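Local coordinates for putative uncharacterized protein (Xanthomonas campestris pv. campestris, PDB 3PH1) that is of unknown function but belongs to the atypical PilZ family and may take part in cyclic di-GMP signalling, at residues 47-52 with 137-142; 20-25 with 105-110. All blocks are in the same frame, centred on the assembly; numbering follows the deposited sequence.

Contact 1 of 2, residues 47-52 with 137-142; sequences TLLRSL and ELLQLP
L139 meets L48 and L49 where helix 42-55 packs against the start of strand 139-150, one of the six antiparallel strands of the PilZ barrel. The L139 side chain leaves the strand toward the helix, with CG anti to its backbone N (chi1 178°), and each of its carbons finds a leucine methyl. L139 CB lies 4.1 Å from L48 CD2. One bond further out, L139 CG comes up to L49 CD1, and the branch then straddles that methyl. L139 CD1 stands 3.5 Å from L49 CD1, tighter than ordinary van der Waals contact. On the other arm of the fork, L139 CD2 is 3.8 Å from the same L49 CD1. The two side chains cross at about a right angle. L49 starts off beside the strand and reaches L139 with its tip; its chi1 of -95° departs from a staggered value, consistent with some strain at the close methyl pair.

L48 points toward the 137-142 segment and divides its two methyls between neighbouring residues. L48 CD2 sits 3.7 Å from the carbonyl oxygen L138 O. The other methyl, L48 CD1, rests 4.0 Å from E137 CB. The carboxylate of E137 belongs to a different interface, where its OE2 forms a salt bridge with R90 of a second subunit; L83 of that subunit also packs on L48. Within the helix, T47 O takes two donors from opposite faces of its carbonyl plane, the backbone N of S51 and S51 OG, the latter at 2.6 Å.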
loop_
_atom_site.group_PDB
_atom_site.type_symbol
_atom_site.label_atom_id
_atom_site.label_comp_id
_atom_site.label_asym_id
_atom_site.label_seq_id
_atom_site.Cartn_x
_atom_site.Cartn_y
_atom_site.Cartn_z
ATOM N N THR C 47 7.730 9.761 14.297
ATOM C CA THR C 47 7.450 9.910 12.874
ATOM C C THR C 47 5.959 9.986 12.610
ATOM O O THR C 47 5.517 10.793 11.812
ATOM C CB THR C 47 8.060 8.766 12.051
ATOM O OG1 THR C 47 9.487 8.788 12.201
ATOM C CG2 THR C 47 7.715 8.936 10.567
ATOM N N LEU C 48 5.184 9.154 13.288
ATOM C CA LEU C 48 3.743 9.165 13.121
ATOM C C LEU C 48 3.148 10.537 13.472
ATOM O O LEU C 48 2.342 11.091 12.725
ATOM C CB LEU C 48 3.093 8.094 14.023
ATOM C CG LEU C 48 1.572 8.243 14.218
ATOM C CD1 LEU C 48 0.867 8.140 12.872
ATOM C CD2 LEU C 48 1.054 7.179 15.194
ATOM N N LEU C 49 3.540 11.070 14.627
ATOM C CA LEU C 49 3.032 12.353 15.102
ATOM C C LEU C 49 3.420 13.523 14.194
ATOM O O LEU C 49 2.570 14.339 13.809
ATOM C CB LEU C 49 3.517 12.594 16.548
ATOM C CG LEU C 49 2.574 12.203 17.704
ATOM C CD1 LEU C 49 1.908 10.888 17.429
ATOM C CD2 LEU C 49 3.354 12.143 19.010
ATOM N N ARG C 50 4.698 13.601 13.845
ATOM C CA ARG C 50 5.167 14.680 12.991
ATOM C C ARG C 50 4.557 14.586 11.595
ATOM O O ARG C 50 4.059 15.573 11.065
ATOM C CB ARG C 50 6.690 14.665 12.894
ATOM C CG ARG C 50 7.406 15.040 14.187
ATOM C CD ARG C 50 8.905 15.237 13.948
ATOM N NE ARG C 50 9.634 15.495 15.188
ATOM C CZ ARG C 50 9.453 16.552 15.981
ATOM N NH1 ARG C 50 10.173 16.673 17.087
ATOM N NH2 ARG C 50 8.564 17.489 15.681
ATOM N N SER C 51 4.591 13.396 11.006
ATOM C CA SER C 51 4.038 13.211 9.669
ATOM C C SER C 51 2.568 13.585 9.679
ATOM O O SER C 51 2.077 14.264 8.782
ATOM C CB SER C 51 4.202 11.755 9.225
ATOM O OG SER C 51 5.564 11.363 9.250
ATOM N N LEU C 52 1.879 13.148 10.723
ATOM C CA LEU C 52 0.456 13.413 10.886
ATOM C C LEU C 52 0.213 14.928 10.913
ATOM O O LEU C 52 -0.747 15.429 10.326
ATOM C CB LEU C 52 -0.025 12.755 12.187
ATOM C CG LEU C 52 -1.482 12.324 12.375
ATOM C CD1 LEU C 52 -1.942 11.483 11.179
ATOM C CD2 LEU C 52 -1.603 11.530 13.672
ATOM N N GLU C 137 -4.023 4.538 12.296
ATOM C CA GLU C 137 -2.725 4.189 12.860
ATOM C C GLU C 137 -2.724 4.397 14.363
ATOM O O GLU C 137 -3.288 5.364 14.872
ATOM C CB GLU C 137 -1.614 5.036 12.247
ATOM C CG GLU C 137 -0.558 4.218 11.554
ATOM C CD GLU C 137 -0.088 3.043 12.384
ATOM O OE1 GLU C 137 0.573 3.279 13.408
ATOM O OE2 GLU C 137 -0.388 1.883 12.017
ATOM N N LEU C 138 -2.078 3.487 15.078
ATOM C CA LEU C 138 -2.036 3.606 16.523
ATOM C C LEU C 138 -0.702 4.096 17.050
ATOM O O LEU C 138 0.362 3.752 16.540
ATOM C CB LEU C 138 -2.387 2.268 17.180
ATOM C CG LEU C 138 -3.774 1.720 16.826
ATOM C CD1 LEU C 138 -4.094 0.486 17.677
ATOM C CD2 LEU C 138 -4.810 2.807 17.061
ATOM N N LEU C 139 -0.782 4.942 18.062
ATOM C CA LEU C 139 0.398 5.454 18.728
ATOM C C LEU C 139 0.515 4.550 19.964
ATOM O O LEU C 139 -0.441 4.434 20.741
ATOM C CB LEU C 139 0.178 6.906 19.161
ATOM C CG LEU C 139 1.331 7.575 19.919
ATOM C CD1 LEU C 139 2.508 7.834 18.960
ATOM C CD2 LEU C 139 0.851 8.885 20.541
ATOM N N GLN C 140 1.650 3.874 20.128
ATOM C CA GLN C 140 1.825 3.021 21.299
ATOM C C GLN C 140 2.909 3.630 22.155
ATOM O O GLN C 140 3.980 3.964 21.655
ATOM C CB GLN C 140 2.222 1.597 20.905
ATOM C CG GLN C 140 1.188 0.887 20.059
ATOM C CD GLN C 140 1.240 -0.619 20.219
ATOM O OE1 GLN C 140 0.437 -1.342 19.632
ATOM N NE2 GLN C 140 2.179 -1.100 21.024
ATOM N N LEU C 141 2.629 3.782 23.441
ATOM C CA LEU C 141 3.582 4.377 24.367
ATOM C C LEU C 141 3.764 3.554 25.648
ATOM O O LEU C 141 2.834 3.423 26.449
ATOM C CB LEU C 141 3.122 5.791 24.750
ATOM C CG LEU C 141 2.937 6.831 23.630
ATOM C CD1 LEU C 141 2.503 8.173 24.232
ATOM C CD2 LEU C 141 4.231 6.991 22.859
ATOM N N PRO C 142 4.957 2.968 25.844
ATOM C CA PRO C 142 5.224 2.178 27.049
ATOM C C PRO C 142 4.878 3.045 28.263
ATOM O O PRO C 142 5.159 4.245 28.269
ATOM C CB PRO C 142 6.717 1.900 26.948
ATOM C CG PRO C 142 6.917 1.755 25.465
ATOM C CD PRO C 142 6.082 2.888 24.895
#

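Contact 2 of 2, residues 20-25 with 105-110; sequences ADTLSC and HWSVRG
Both terminal nitrogens of R109 converge on the carbonyl oxygen of A20: R109 NH1 donates to A20 O at 2.8 Å and R109 NH2 to the same A20 O at 2.9 Å, which lies close to the guanidinium plane. T22 covers one face of that group. With chi1 at 50°, its OG1 stands over the guanidinium centre. The two R109-A20 bonds tie the linker between helix 12-19 and strand 25-34 to the turn that follows strand 101-106. At its base the PilZ barrel pairing begins: C25 and W106 form an antiparallel hydrogen-bonded pair, C25 N to W106 O at 2.8 Å and W106 N to C25 O at 2.7 Å. Beside it, S24 CB makes an off-centre CH-pi contact with the H105 ring, 4.1 Å from the centroid, and F19 meets the same ring. A water bridges L23 O and V108 N. Further out, S107 braces the turn. Its OG accepts from R109 N at 3.1 Å in an ST turn and hydrogen-bonds to L18 O on helix 12-19, while S107 N bonds to G110 O.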
loop_
_atom_site.group_PDB
_atom_site.type_symbol
_atom_site.label_atom_id
_atom_site.label_comp_id
_atom_site.label_asym_id
_atom_site.label_seq_id
_atom_site.Cartn_x
_atom_site.Cartn_y
_atom_site.Cartn_z
ATOM N N ALA C 20 -0.352 18.416 36.758
ATOM C CA ALA C 20 -0.058 19.725 37.334
ATOM C C ALA C 20 1.037 20.466 36.559
ATOM O O ALA C 20 2.095 19.903 36.257
ATOM C CB ALA C 20 0.345 19.585 38.807
ATOM N N ASP C 21 0.764 21.724 36.224
ATOM C CA ASP C 21 1.720 22.583 35.516
ATOM C C ASP C 21 2.159 22.162 34.102
ATOM O O ASP C 21 3.285 22.445 33.688
ATOM C CB ASP C 21 2.969 22.815 36.388
ATOM C CG ASP C 21 2.637 23.444 37.736
ATOM O OD1 ASP C 21 1.670 24.221 37.803
ATOM O OD2 ASP C 21 3.349 23.176 38.724
ATOM N N THR C 22 1.275 21.485 33.373
ATOM C CA THR C 22 1.538 21.096 31.987
ATOM C C THR C 22 0.223 21.050 31.262
ATOM O O THR C 22 -0.826 20.816 31.867
ATOM C CB THR C 22 2.191 19.701 31.816
ATOM O OG1 THR C 22 1.464 18.717 32.570
ATOM C CG2 THR C 22 3.640 19.743 32.240
ATOM N N LEU C 23 0.288 21.272 29.957
ATOM C CA LEU C 23 -0.891 21.256 29.121
ATOM C C LEU C 23 -1.499 19.863 29.258
ATOM O O LEU C 23 -0.854 18.863 28.940
ATOM C CB LEU C 23 -0.494 21.506 27.671
ATOM C CG LEU C 23 -1.536 22.152 26.763
ATOM C CD1 LEU C 23 -1.176 21.856 25.318
ATOM C CD2 LEU C 23 -2.922 21.626 27.085
ATOM N N SER C 24 -2.727 19.806 29.760
ATOM C CA SER C 24 -3.434 18.539 29.939
ATOM C C SER C 24 -4.746 18.692 29.224
ATOM O O SER C 24 -5.515 19.586 29.548
ATOM C CB SER C 24 -3.699 18.259 31.422
ATOM O OG SER C 24 -2.492 18.023 32.126
ATOM N N CYS C 25 -5.000 17.820 28.258
ATOM C CA CYS C 25 -6.230 17.885 27.484
ATOM C C CYS C 25 -7.187 16.752 27.825
ATOM O O CYS C 25 -6.776 15.595 27.985
ATOM C CB CYS C 25 -5.908 17.848 25.984
ATOM S SG CYS C 25 -4.803 19.160 25.414
ATOM N N HIS C 105 -7.735 11.977 29.722
ATOM C CA HIS C 105 -7.058 13.198 30.106
ATOM C C HIS C 105 -5.613 12.912 29.742
ATOM O O HIS C 105 -4.941 12.100 30.376
ATOM C CB HIS C 105 -7.203 13.486 31.600
ATOM C CG HIS C 105 -7.177 14.950 31.927
ATOM N ND1 HIS C 105 -6.716 15.440 33.130
ATOM C CD2 HIS C 105 -7.541 16.031 31.197
ATOM C CE1 HIS C 105 -6.794 16.759 33.124
ATOM N NE2 HIS C 105 -7.293 17.142 31.963
ATOM N N TRP C 106 -5.142 13.610 28.722
ATOM C CA TRP C 106 -3.817 13.402 28.166
ATOM C C TRP C 106 -2.840 14.575 28.288
ATOM O O TRP C 106 -3.169 15.710 27.946
ATOM C CB TRP C 106 -4.017 13.032 26.686
ATOM C CG TRP C 106 -2.846 12.521 25.926
ATOM C CD1 TRP C 106 -1.658 12.061 26.426
ATOM C CD2 TRP C 106 -2.783 12.331 24.505
ATOM N NE1 TRP C 106 -0.865 11.595 25.409
ATOM C CE2 TRP C 106 -1.529 11.749 24.217
ATOM C CE3 TRP C 106 -3.666 12.598 23.449
ATOM C CZ2 TRP C 106 -1.133 11.421 22.903
ATOM C CZ3 TRP C 106 -3.272 12.277 22.143
ATOM C CH2 TRP C 106 -2.016 11.696 21.884
ATOM N N SER C 107 -1.635 14.280 28.765
ATOM C CA SER C 107 -0.570 15.277 28.880
ATOM C C SER C 107 0.704 14.607 28.343
ATOM O O SER C 107 0.694 13.435 27.985
ATOM C CB SER C 107 -0.352 15.713 30.340
ATOM O OG SER C 107 0.501 14.808 31.031
ATOM N N VAL C 108 1.790 15.362 28.285
ATOM C CA VAL C 108 3.057 14.860 27.798
ATOM C C VAL C 108 3.612 13.783 28.731
ATOM O O VAL C 108 4.387 12.926 28.307
ATOM C CB VAL C 108 4.092 16.015 27.701
ATOM C CG1 VAL C 108 4.408 16.542 29.091
ATOM C CG2 VAL C 108 5.362 15.539 27.026
ATOM N N ARG C 109 3.209 13.835 29.999
ATOM C CA ARG C 109 3.686 12.899 31.017
ATOM C C ARG C 109 2.975 11.560 31.074
ATOM O O ARG C 109 3.595 10.532 31.365
ATOM C CB ARG C 109 3.584 13.525 32.407
ATOM C CG ARG C 109 4.399 14.786 32.610
ATOM C CD ARG C 109 4.147 15.329 34.001
ATOM N NE ARG C 109 4.630 16.693 34.153
ATOM C CZ ARG C 109 4.013 17.609 34.884
ATOM N NH1 ARG C 109 2.892 17.294 35.523
ATOM N NH2 ARG C 109 4.506 18.842 34.968
ATOM N N GLY C 110 1.670 11.580 30.829
ATOM C CA GLY C 110 0.883 10.357 30.883
ATOM C C GLY C 110 -0.566 10.575 30.494
ATOM O O GLY C 110 -0.916 11.603 29.895
HETATM O O HOH W 1 1.648 18.143 28.656
#

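Overall arrangement
Contact 1 is buried and almost wholly apolar, mostly leucine against leucine without a hydrogen bond between its segments; contact 2 lies further from the chain centre, is only partly buried and relies on backbone pairing, a guanidinium and a water. Both reach the same barrel by different elements: helix 42-55 lies against strand 139-150 in the first, and in the second the linker after helix 12-19 runs into strand pairing with 101-106. Their centres are about 17 Å apart, yet L139 CD2 touches W106 CZ2 at 4.0 Å. Helix 165-185 packs on both, and another subunit adjoins contact 1 but not contact 2.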